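Local coordinates for fructooligosaccharide ABC transporter substrate-binding protein FusA (Streptococcus pneumoniae, PDB 5G5Y) that binds fructooligosaccharides such as kestose, nystose and inulin, preferring the longer chains, and delivers them to an ABC transporter for import into the cell, at residues F201-N206 and N224-E229; L197-G202 and Q294-R299; S187-E192 and Y445-R450. All blocks are in the same frame, centred on the assembly; numbering follows the deposited sequence.

Contact 1: residues F201-N206 and N224-E229; sequences FGIGDN and NDNYKE. With CA (calcium ion), chain D.
Phe201 and Asn226 lie where a loop of this solute-binding protein meets the first turn of helix 225-239, next to its second calcium site. One direct hydrogen bond crosses the contact. Asn226 ND2 gives a proton to Phe201 O over 2.9 Å, with an N-H...O angle of 160°. The acceptor lies close to the amide plane of Asn226, and the donor is tilted a little from the carbonyl plane. Asn226 CG stands beside its own backbone N (chi1 -44°), which turns the amide toward the Phe201 carbonyl. Asn226 CB, placed by the backbone, lies 3.1 Å from Gly202 O.

Van der Waals contacts flank this bond. Ile203 crosses both asparagines at about a right angle. Its CG2 meets Asn224 ND2, and its CD1 comes 3.6 Å from Asn226 OD1. The Phe201 ring has Glu229 O over the centre of one face. Its CD1 is 3.9 Å from Glu229 CB, while the Glu229 carboxylate leads away.

The metal holds the far end of Asn224. This residue occupies the N-cap position without a capping bond. Its OD1 instead binds the calcium ion at 2.3 Å. Asp219, Phe220 and Asp223 supply the other protein ligands, and three waters complete the set.

Water joins the remaining polar groups. One molecule bridges Gly204 O, where it can donate, and Asn224 ND2, from which it accepts, so the same amide serves both the metal and the loop. Asp205 OD1 is bonded by Thr221 and His209. Asp205 OD2 lies at the edge of the Tyr227 ring, near CE2, with carboxylate and ring planes 86° apart. A second water donates to Asp205 OD2 at 2.7 Å and lies 2.9 Å from Tyr227 OH.

Contact 2: residues L197-G202 and Q294-R299; sequences LFAAFG and QKHVAR
Ala199 and His296 carry this contact between a 3-10 segment, 197-201, and an extended loop, 294-299, that follows strand 282-284. The two belong to the part of the binding protein that holds the second calcium site, but the ion is about 12 Å from the Ala298 side chain. No direct hydrogen bond crosses the contact.

The Ala199 methyl points toward the loop backbone. Its CB sits 3.1 Å from His296 O, a close approach of a methyl to a carbonyl oxygen. The same methyl reaches Val297 CA and Ala298 N, and its distance to Ala298 CB is 4.5 Å. One small side chain therefore touches three successive residues.

His296 points back toward the 3-10 segment. Its CB lies 3.4 Å from Ala199 O. The imidazole has its CG anti to the backbone N (chi1 -172°), which carries the ring alongside the alanine. CD2 is then 4.0 Å from Ala199 CB, and the ring meets the methyl obliquely. Beyond this pair His296 touches Asn418.

Val297 and Ala200 direct their side chains away from the contact. Val297 packs on Val287 and its backbone bonds with Tyr415, while Ala200 packs on Thr157 of helix 157-169. Each segment thus meets other parts of the fold behind the contact.

Near Gln294 the backbones are joined by water. Ala200 O and Gln294 O are 3.8 Å apart, both acceptors. A water lies 2.8 Å from Ala199 O and can donate to it; its bond to Gln294 O, at 2.9 Å, is weak.

Contact 3: residues S187-E192 and Y445-R450; sequences SGNGNE and YIYRKR
This is a loop-on-helix contact, in which Gly188 and Ser187 rest on Tyr447 and Arg450 of the long helix 429-455. The loop follows strand 181-183, an edge strand, parallel to 264-269, of a mixed four-stranded sheet in this solute-binding protein. The same loop carries Asn191, a substrate-binding residue, a few residues on.

The centre is a CH-pi contact. Gly188 CA lies over the middle of one face of the Tyr447 ring, 3.8 Å from the centroid and 8° off the normal. At the backbone angles of Gly188 a CB would press on the preceding carbonyl oxygen, so the position suits glycine. Tyr447 CG stands beside its backbone N (chi1 -75°), and the ring reaches out toward the loop. Asn189 comes to the ring's edge, its amide plane turned nearly perpendicular to the ring plane. The phenol oxygen of Tyr447 is hydrogen-bonded with Lys195 NZ, and the ring also meets that of His209.

Arg450 lies next to the tyrosine on the same helix. Tyr447 CD1 sits over the centre of its guanidinium, 3.7 Å above the plane, so the rim of the tyrosine covers a face of that group. The arginine chain leaves the backbone with CG anti to N and bends at chi3 to bring NH2 up to the loop. There it meets its main partner, Asp193 OD1, in a salt bridge. Gly188 N is bonded to the same carboxylate oxygen, so Asp193 ties helix and loop together. The carboxylate would balance the charge of the buried arginine.

Arg450 NH2 also donates to Ser187 OG over 2.9 Å, at 139°, with the oxygen almost in the guanidinium plane.

From the N terminus, the chain first meets all three contacts in the loop between strands 181-183 and 210-212. Segment 187-192 comes first, then the overlapping 197-202 and 201-206. Contact 1 closes the shortest loop, through strands 210-212 and 218-220 to helix 225-239. Contact 2 closes a longer one that encloses it and ends after strand 282-284. Contact 3 spans both, returning only at helix 429-455. None of the three cross. Contacts 1 and 2 share Phe201 and Gly202, and Asn206 ND2 bonds Arg299 O between them. Tyr227 OH packs on Arg450 CD, joining contact 1 to contact 3.

Contact 1: residues F201-N206 and N224-E229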
loop_
_atom_site.group_PDB
_atom_site.type_symbol
_atom_site.label_atom_id
_atom_site.label_comp_id
_atom_site.label_asym_id
_atom_site.label_seq_id
_atom_site.Cartn_x
_atom_site.Cartn_y
_atom_site.Cartn_z
ATOM N N PHE A 201 10.154 -18.544 10.802
ATOM C CA PHE A 201 10.985 -19.648 10.335
ATOM C C PHE A 201 12.208 -19.164 9.616
ATOM O O PHE A 201 12.960 -19.948 9.022
ATOM C CB PHE A 201 10.128 -20.613 9.489
ATOM C CG PHE A 201 8.988 -21.186 10.276
ATOM C CD1 PHE A 201 9.187 -22.311 11.064
ATOM C CD2 PHE A 201 7.766 -20.524 10.348
ATOM C CE1 PHE A 201 8.152 -22.782 11.874
ATOM C CE2 PHE A 201 6.744 -20.977 11.164
ATOM C CZ PHE A 201 6.933 -22.136 11.902
ATOM N N GLY A 202 12.442 -17.856 9.685
ATOM C CA GLY A 202 13.512 -17.247 8.956
ATOM C C GLY A 202 13.027 -16.699 7.632
ATOM O O GLY A 202 12.257 -17.359 6.921
ATOM N N ILE A 203 13.472 -15.468 7.323
ATOM C CA ILE A 203 13.260 -14.820 6.010
ATOM C C ILE A 203 11.828 -14.359 5.766
ATOM O O ILE A 203 11.570 -13.154 5.520
ATOM C CB ILE A 203 13.760 -15.681 4.828
ATOM C CG1 ILE A 203 15.235 -16.004 5.053
ATOM C CG2 ILE A 203 13.588 -14.920 3.529
ATOM C CD1 ILE A 203 15.890 -16.883 4.015
ATOM N N GLY A 204 10.909 -15.313 5.762
ATOM C CA GLY A 204 9.502 -14.989 5.667
ATOM C C GLY A 204 9.038 -14.778 4.242
ATOM O O GLY A 204 9.621 -15.323 3.300
ATOM N N ASP A 205 7.976 -14.000 4.098
ATOM C CA ASP A 205 7.237 -13.901 2.835
ATOM C C ASP A 205 6.500 -12.559 2.724
ATOM O O ASP A 205 6.222 -11.898 3.722
ATOM C CB ASP A 205 6.246 -15.066 2.733
ATOM C CG ASP A 205 5.675 -15.264 1.323
ATOM O OD1 ASP A 205 6.377 -14.912 0.324
ATOM O OD2 ASP A 205 4.511 -15.791 1.220
ATOM N N ASN A 206 6.162 -12.165 1.504
ATOM C CA ASN A 206 5.278 -11.017 1.314
ATOM C C ASN A 206 4.519 -11.207 0.015
ATOM O O ASN A 206 4.752 -12.210 -0.672
ATOM C CB ASN A 206 6.055 -9.709 1.364
ATOM C CG ASN A 206 7.146 -9.618 0.318
ATOM O OD1 ASN A 206 6.973 -10.042 -0.835
ATOM N ND2 ASN A 206 8.264 -9.008 0.689
ATOM N N ASN A 224 12.263 -21.078 -0.728
ATOM C CA ASN A 224 13.227 -21.226 0.369
ATOM C C ASN A 224 12.797 -22.402 1.278
ATOM O O ASN A 224 11.609 -22.606 1.506
ATOM C CB ASN A 224 13.241 -19.959 1.237
ATOM C CG ASN A 224 13.878 -18.771 0.543
ATOM O OD1 ASN A 224 14.675 -18.916 -0.421
ATOM N ND2 ASN A 224 13.594 -17.589 1.053
ATOM N N ASP A 225 13.763 -23.129 1.820
ATOM C CA ASP A 225 13.468 -24.129 2.865
ATOM C C ASP A 225 12.644 -23.524 4.005
ATOM O O ASP A 225 11.814 -24.207 4.593
ATOM C CB ASP A 225 14.754 -24.703 3.428
ATOM C CG ASP A 225 15.514 -25.551 2.411
ATOM O OD1 ASP A 225 14.973 -25.838 1.309
ATOM O OD2 ASP A 225 16.648 -25.947 2.746
ATOM N N ASN A 226 12.876 -22.243 4.300
ATOM C CA ASN A 226 12.140 -21.527 5.379
ATOM C C ASN A 226 10.666 -21.445 5.105
ATOM O O ASN A 226 9.863 -21.524 6.003
ATOM C CB ASN A 226 12.671 -20.096 5.576
ATOM C CG ASN A 226 14.177 -20.034 5.574
ATOM O OD1 ASN A 226 14.790 -20.242 4.513
ATOM N ND2 ASN A 226 14.804 -19.830 6.750
ATOM N N TYR A 227 10.326 -21.244 3.834
ATOM C CA TYR A 227 8.959 -21.130 3.406
ATOM C C TYR A 227 8.249 -22.483 3.546
ATOM O O TYR A 227 7.106 -22.527 3.960
ATOM C CB TYR A 227 8.930 -20.685 1.967
ATOM C CG TYR A 227 7.594 -20.481 1.339
ATOM C CD1 TYR A 227 6.946 -21.536 0.743
ATOM C CD2 TYR A 227 7.006 -19.203 1.256
ATOM C CE1 TYR A 227 5.749 -21.348 0.082
ATOM C CE2 TYR A 227 5.768 -19.019 0.625
ATOM C CZ TYR A 227 5.161 -20.101 0.035
ATOM O OH TYR A 227 3.948 -19.954 -0.618
ATOM N N LYS A 228 8.943 -23.552 3.161
ATOM C CA LYS A 228 8.449 -24.922 3.357
ATOM C C LYS A 228 8.129 -25.173 4.844
ATOM O O LYS A 228 7.067 -25.709 5.143
ATOM C CB LYS A 228 9.431 -25.947 2.783
ATOM C CG LYS A 228 9.086 -27.380 3.138
ATOM C CD LYS A 228 9.871 -28.380 2.322
ATOM C CE LYS A 228 11.226 -28.652 2.897
ATOM N NZ LYS A 228 11.722 -29.946 2.333
ATOM N N GLU A 229 9.022 -24.762 5.752
ATOM C CA GLU A 229 8.769 -24.899 7.185
ATOM C C GLU A 229 7.546 -24.107 7.640
ATOM O O GLU A 229 6.803 -24.580 8.492
ATOM C CB GLU A 229 10.026 -24.561 8.037
ATOM C CG GLU A 229 11.221 -25.456 7.751
ATOM C CD GLU A 229 10.929 -26.943 7.978
ATOM O OE1 GLU A 229 10.336 -27.291 9.022
ATOM O OE2 GLU A 229 11.240 -27.746 7.083
HETATM CA CA CA D . 14.860 -18.029 -2.536
HETATM O O HOH W 1 11.187 -17.599 2.798
HETATM O O HOH W 2 2.685 -17.474 0.207
HETATM O O HOH W 3 17.079 -18.156 -1.853
HETATM O O HOH W 4 15.640 -16.793 -4.668
HETATM O O HOH W 5 16.516 -19.720 -3.281
#

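Contact 2: residues L197-G202 and Q294-R299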
loop_
_atom_site.group_PDB
_atom_site.type_symbol
_atom_site.label_atom_id
_atom_site.label_comp_id
_atom_site.label_asym_id
_atom_site.label_seq_id
_atom_site.Cartn_x
_atom_site.Cartn_y
_atom_site.Cartn_z
ATOM N N LEU A 197 3.348 -14.800 9.411
ATOM C CA LEU A 197 3.927 -15.749 10.379
ATOM C C LEU A 197 5.138 -16.501 9.822
ATOM O O LEU A 197 5.892 -17.086 10.597
ATOM C CB LEU A 197 2.895 -16.785 10.850
ATOM C CG LEU A 197 1.764 -16.253 11.758
ATOM C CD1 LEU A 197 0.890 -17.407 12.240
ATOM C CD2 LEU A 197 2.293 -15.464 12.954
ATOM N N PHE A 198 5.325 -16.516 8.505
ATOM C CA PHE A 198 6.429 -17.298 7.917
ATOM C C PHE A 198 7.808 -16.871 8.402
ATOM O O PHE A 198 8.722 -17.710 8.453
ATOM C CB PHE A 198 6.364 -17.287 6.378
ATOM C CG PHE A 198 5.419 -18.334 5.816
ATOM C CD1 PHE A 198 4.242 -18.709 6.497
ATOM C CD2 PHE A 198 5.712 -18.969 4.617
ATOM C CE1 PHE A 198 3.386 -19.681 5.972
ATOM C CE2 PHE A 198 4.865 -19.938 4.089
ATOM C CZ PHE A 198 3.697 -20.294 4.766
ATOM N N ALA A 199 7.948 -15.589 8.727
ATOM C CA ALA A 199 9.199 -15.011 9.195
ATOM C C ALA A 199 9.676 -15.598 10.533
ATOM O O ALA A 199 10.880 -15.564 10.831
ATOM C CB ALA A 199 9.087 -13.487 9.278
ATOM N N ALA A 200 8.761 -16.204 11.290
ATOM C CA ALA A 200 9.170 -17.012 12.440
ATOM C C ALA A 200 10.117 -18.138 12.082
ATOM O O ALA A 200 10.854 -18.586 12.968
ATOM C CB ALA A 200 7.963 -17.528 13.223
ATOM N N PHE A 201 10.154 -18.544 10.802
ATOM C CA PHE A 201 10.985 -19.648 10.335
ATOM C C PHE A 201 12.208 -19.164 9.616
ATOM O O PHE A 201 12.960 -19.948 9.022
ATOM C CB PHE A 201 10.128 -20.613 9.489
ATOM C CG PHE A 201 8.988 -21.186 10.276
ATOM C CD1 PHE A 201 9.187 -22.311 11.064
ATOM C CD2 PHE A 201 7.766 -20.524 10.348
ATOM C CE1 PHE A 201 8.152 -22.782 11.874
ATOM C CE2 PHE A 201 6.744 -20.977 11.164
ATOM C CZ PHE A 201 6.933 -22.136 11.902
ATOM N N GLY A 202 12.442 -17.856 9.685
ATOM C CA GLY A 202 13.512 -17.247 8.956
ATOM C C GLY A 202 13.027 -16.699 7.632
ATOM O O GLY A 202 12.257 -17.359 6.921
ATOM N N GLN A 294 14.504 -17.854 17.204
ATOM C CA GLN A 294 14.760 -16.493 16.682
ATOM C C GLN A 294 13.493 -15.859 16.084
ATOM O O GLN A 294 12.582 -16.555 15.624
ATOM C CB GLN A 294 15.877 -16.522 15.638
ATOM C CG GLN A 294 17.143 -17.294 16.043
ATOM C CD GLN A 294 17.626 -16.933 17.431
ATOM O OE1 GLN A 294 17.832 -15.760 17.734
ATOM N NE2 GLN A 294 17.716 -17.928 18.308
ATOM N N LYS A 295 13.483 -14.528 16.066
ATOM C CA LYS A 295 12.340 -13.724 15.649
ATOM C C LYS A 295 12.727 -12.863 14.450
ATOM O O LYS A 295 13.882 -12.387 14.344
ATOM C CB LYS A 295 11.902 -12.792 16.759
ATOM C CG LYS A 295 11.301 -13.481 17.961
ATOM C CD LYS A 295 11.048 -12.443 19.012
ATOM C CE LYS A 295 10.660 -13.023 20.343
ATOM N NZ LYS A 295 10.192 -11.915 21.229
ATOM N N HIS A 296 11.774 -12.676 13.561
ATOM C CA HIS A 296 12.004 -11.904 12.329
ATOM C C HIS A 296 10.674 -11.394 11.819
ATOM O O HIS A 296 9.642 -12.046 11.976
ATOM C CB HIS A 296 12.689 -12.761 11.247
ATOM C CG HIS A 296 13.128 -11.989 10.051
ATOM N ND1 HIS A 296 14.109 -11.030 10.126
ATOM C CD2 HIS A 296 12.714 -12.008 8.753
ATOM C CE1 HIS A 296 14.328 -10.521 8.925
ATOM N NE2 HIS A 296 13.465 -11.073 8.077
ATOM N N VAL A 297 10.702 -10.208 11.221
ATOM C CA VAL A 297 9.616 -9.681 10.408
ATOM C C VAL A 297 10.151 -9.387 9.012
ATOM O O VAL A 297 11.136 -8.631 8.864
ATOM C CB VAL A 297 9.046 -8.391 11.016
ATOM C CG1 VAL A 297 7.965 -7.797 10.138
ATOM C CG2 VAL A 297 8.466 -8.693 12.396
ATOM N N ALA A 298 9.482 -9.954 8.008
ATOM C CA ALA A 298 9.816 -9.694 6.608
ATOM C C ALA A 298 9.156 -8.360 6.252
ATOM O O ALA A 298 7.989 -8.085 6.610
ATOM C CB ALA A 298 9.302 -10.776 5.732
ATOM N N ARG A 299 9.920 -7.498 5.596
ATOM C CA ARG A 299 9.354 -6.239 5.121
ATOM C C ARG A 299 8.582 -6.484 3.836
ATOM O O ARG A 299 9.036 -7.242 2.946
ATOM C CB ARG A 299 10.456 -5.254 4.872
ATOM C CG ARG A 299 11.147 -4.869 6.129
ATOM C CD ARG A 299 12.355 -3.991 5.857
ATOM N NE ARG A 299 11.954 -2.698 5.340
ATOM C CZ ARG A 299 12.781 -1.712 4.999
ATOM N NH1 ARG A 299 14.120 -1.809 5.074
ATOM N NH2 ARG A 299 12.248 -0.575 4.555
HETATM O O HOH W 6 12.814 -16.047 12.777
#

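Contact 3: residues S187-E192 and Y445-R450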
loop_
_atom_site.group_PDB
_atom_site.type_symbol
_atom_site.label_atom_id
_atom_site.label_comp_id
_atom_site.label_asym_id
_atom_site.label_seq_id
_atom_site.Cartn_x
_atom_site.Cartn_y
_atom_site.Cartn_z
ATOM N N SER A 187 -7.111 -16.317 2.456
ATOM C CA SER A 187 -5.902 -16.774 1.750
ATOM C C SER A 187 -5.567 -16.050 0.444
ATOM O O SER A 187 -6.416 -15.786 -0.415
ATOM C CB SER A 187 -5.987 -18.281 1.487
ATOM O OG SER A 187 -4.774 -18.763 0.878
ATOM N N GLY A 188 -4.284 -15.736 0.291
ATOM C CA GLY A 188 -3.748 -15.201 -0.932
ATOM C C GLY A 188 -3.018 -13.889 -0.719
ATOM O O GLY A 188 -2.353 -13.710 0.299
ATOM N N ASN A 189 -3.087 -12.995 -1.706
ATOM C CA ASN A 189 -2.532 -11.675 -1.526
ATOM C C ASN A 189 -3.409 -10.897 -0.516
ATOM O O ASN A 189 -4.621 -11.194 -0.318
ATOM C CB ASN A 189 -2.403 -10.879 -2.835
ATOM C CG ASN A 189 -1.294 -11.405 -3.797
ATOM O OD1 ASN A 189 -0.152 -11.890 -3.433
ATOM N ND2 ASN A 189 -1.635 -11.308 -5.079
ATOM N N GLY A 190 -2.780 -9.944 0.136
ATOM C CA GLY A 190 -3.460 -8.867 0.831
ATOM C C GLY A 190 -3.452 -8.950 2.337
ATOM O O GLY A 190 -2.769 -9.786 2.971
ATOM N N ASN A 191 -4.280 -8.099 2.929
ATOM C CA ASN A 191 -4.148 -7.783 4.355
ATOM C C ASN A 191 -4.625 -8.848 5.336
ATOM O O ASN A 191 -4.344 -8.746 6.530
ATOM C CB ASN A 191 -4.870 -6.462 4.634
ATOM C CG ASN A 191 -4.340 -5.312 3.790
ATOM O OD1 ASN A 191 -3.209 -5.356 3.277
ATOM N ND2 ASN A 191 -5.156 -4.274 3.637
ATOM N N GLU A 192 -5.349 -9.841 4.844
ATOM C CA GLU A 192 -5.980 -10.865 5.643
ATOM C C GLU A 192 -5.315 -12.235 5.500
ATOM O O GLU A 192 -5.788 -13.212 6.047
ATOM C CB GLU A 192 -7.488 -10.922 5.319
ATOM C CG GLU A 192 -8.287 -9.718 5.815
ATOM C CD GLU A 192 -8.027 -8.435 5.078
ATOM O OE1 GLU A 192 -8.046 -8.433 3.846
ATOM O OE2 GLU A 192 -7.784 -7.403 5.709
ATOM N N TYR A 445 -0.409 -20.341 -9.261
ATOM C CA TYR A 445 0.217 -21.660 -8.982
ATOM C C TYR A 445 0.849 -21.731 -7.586
ATOM O O TYR A 445 0.693 -22.710 -6.839
ATOM C CB TYR A 445 1.265 -21.983 -10.064
ATOM C CG TYR A 445 2.074 -23.213 -9.788
ATOM C CD1 TYR A 445 1.521 -24.490 -9.947
ATOM C CD2 TYR A 445 3.388 -23.122 -9.364
ATOM C CE1 TYR A 445 2.272 -25.622 -9.674
ATOM C CE2 TYR A 445 4.142 -24.238 -9.083
ATOM C CZ TYR A 445 3.575 -25.504 -9.233
ATOM O OH TYR A 445 4.337 -26.627 -8.943
ATOM N N ILE A 446 1.598 -20.695 -7.236
ATOM C CA ILE A 446 2.204 -20.620 -5.915
ATOM C C ILE A 446 1.123 -20.739 -4.804
ATOM O O ILE A 446 1.272 -21.509 -3.837
ATOM C CB ILE A 446 3.010 -19.314 -5.756
ATOM C CG1 ILE A 446 4.305 -19.400 -6.574
ATOM C CG2 ILE A 446 3.333 -19.033 -4.277
ATOM C CD1 ILE A 446 4.937 -18.072 -6.818
ATOM N N TYR A 447 0.042 -19.997 -4.945
ATOM C CA TYR A 447 -1.028 -20.066 -3.945
ATOM C C TYR A 447 -1.802 -21.386 -4.002
ATOM O O TYR A 447 -2.241 -21.866 -2.981
ATOM C CB TYR A 447 -1.948 -18.868 -4.023
ATOM C CG TYR A 447 -1.338 -17.577 -3.450
ATOM C CD1 TYR A 447 -0.679 -17.555 -2.221
ATOM C CD2 TYR A 447 -1.420 -16.381 -4.150
ATOM C CE1 TYR A 447 -0.118 -16.372 -1.723
ATOM C CE2 TYR A 447 -0.870 -15.200 -3.662
ATOM C CZ TYR A 447 -0.226 -15.206 -2.437
ATOM O OH TYR A 447 0.296 -14.042 -1.934
ATOM N N ARG A 448 -1.986 -21.946 -5.181
ATOM C CA ARG A 448 -2.680 -23.235 -5.282
ATOM C C ARG A 448 -1.905 -24.323 -4.523
ATOM O O ARG A 448 -2.483 -25.054 -3.729
ATOM C CB ARG A 448 -2.892 -23.646 -6.736
ATOM C CG ARG A 448 -3.668 -24.970 -6.850
ATOM C CD ARG A 448 -3.978 -25.379 -8.283
ATOM N NE ARG A 448 -2.826 -25.700 -9.128
ATOM C CZ ARG A 448 -2.173 -26.868 -9.168
ATOM N NH1 ARG A 448 -2.473 -27.879 -8.346
ATOM N NH2 ARG A 448 -1.182 -27.028 -10.051
ATOM N N LYS A 449 -0.596 -24.412 -4.740
ATOM C CA LYS A 449 0.203 -25.421 -4.085
ATOM C C LYS A 449 0.228 -25.192 -2.572
ATOM O O LYS A 449 0.085 -26.134 -1.800
ATOM C CB LYS A 449 1.624 -25.448 -4.664
ATOM C CG LYS A 449 1.674 -25.865 -6.132
ATOM C CD LYS A 449 1.038 -27.217 -6.415
ATOM C CE LYS A 449 1.648 -28.297 -5.560
ATOM N NZ LYS A 449 1.142 -29.618 -5.982
ATOM N N ARG A 450 0.352 -23.929 -2.167
ATOM C CA ARG A 450 0.355 -23.587 -0.762
ATOM C C ARG A 450 -0.951 -24.053 -0.070
ATOM O O ARG A 450 -0.904 -24.638 1.024
ATOM C CB ARG A 450 0.624 -22.088 -0.583
ATOM C CG ARG A 450 1.007 -21.668 0.802
ATOM C CD ARG A 450 0.968 -20.140 0.940
ATOM N NE ARG A 450 -0.387 -19.603 0.994
ATOM C CZ ARG A 450 -0.729 -18.389 1.448
ATOM N NH1 ARG A 450 0.183 -17.534 1.889
ATOM N NH2 ARG A 450 -2.005 -18.052 1.495
#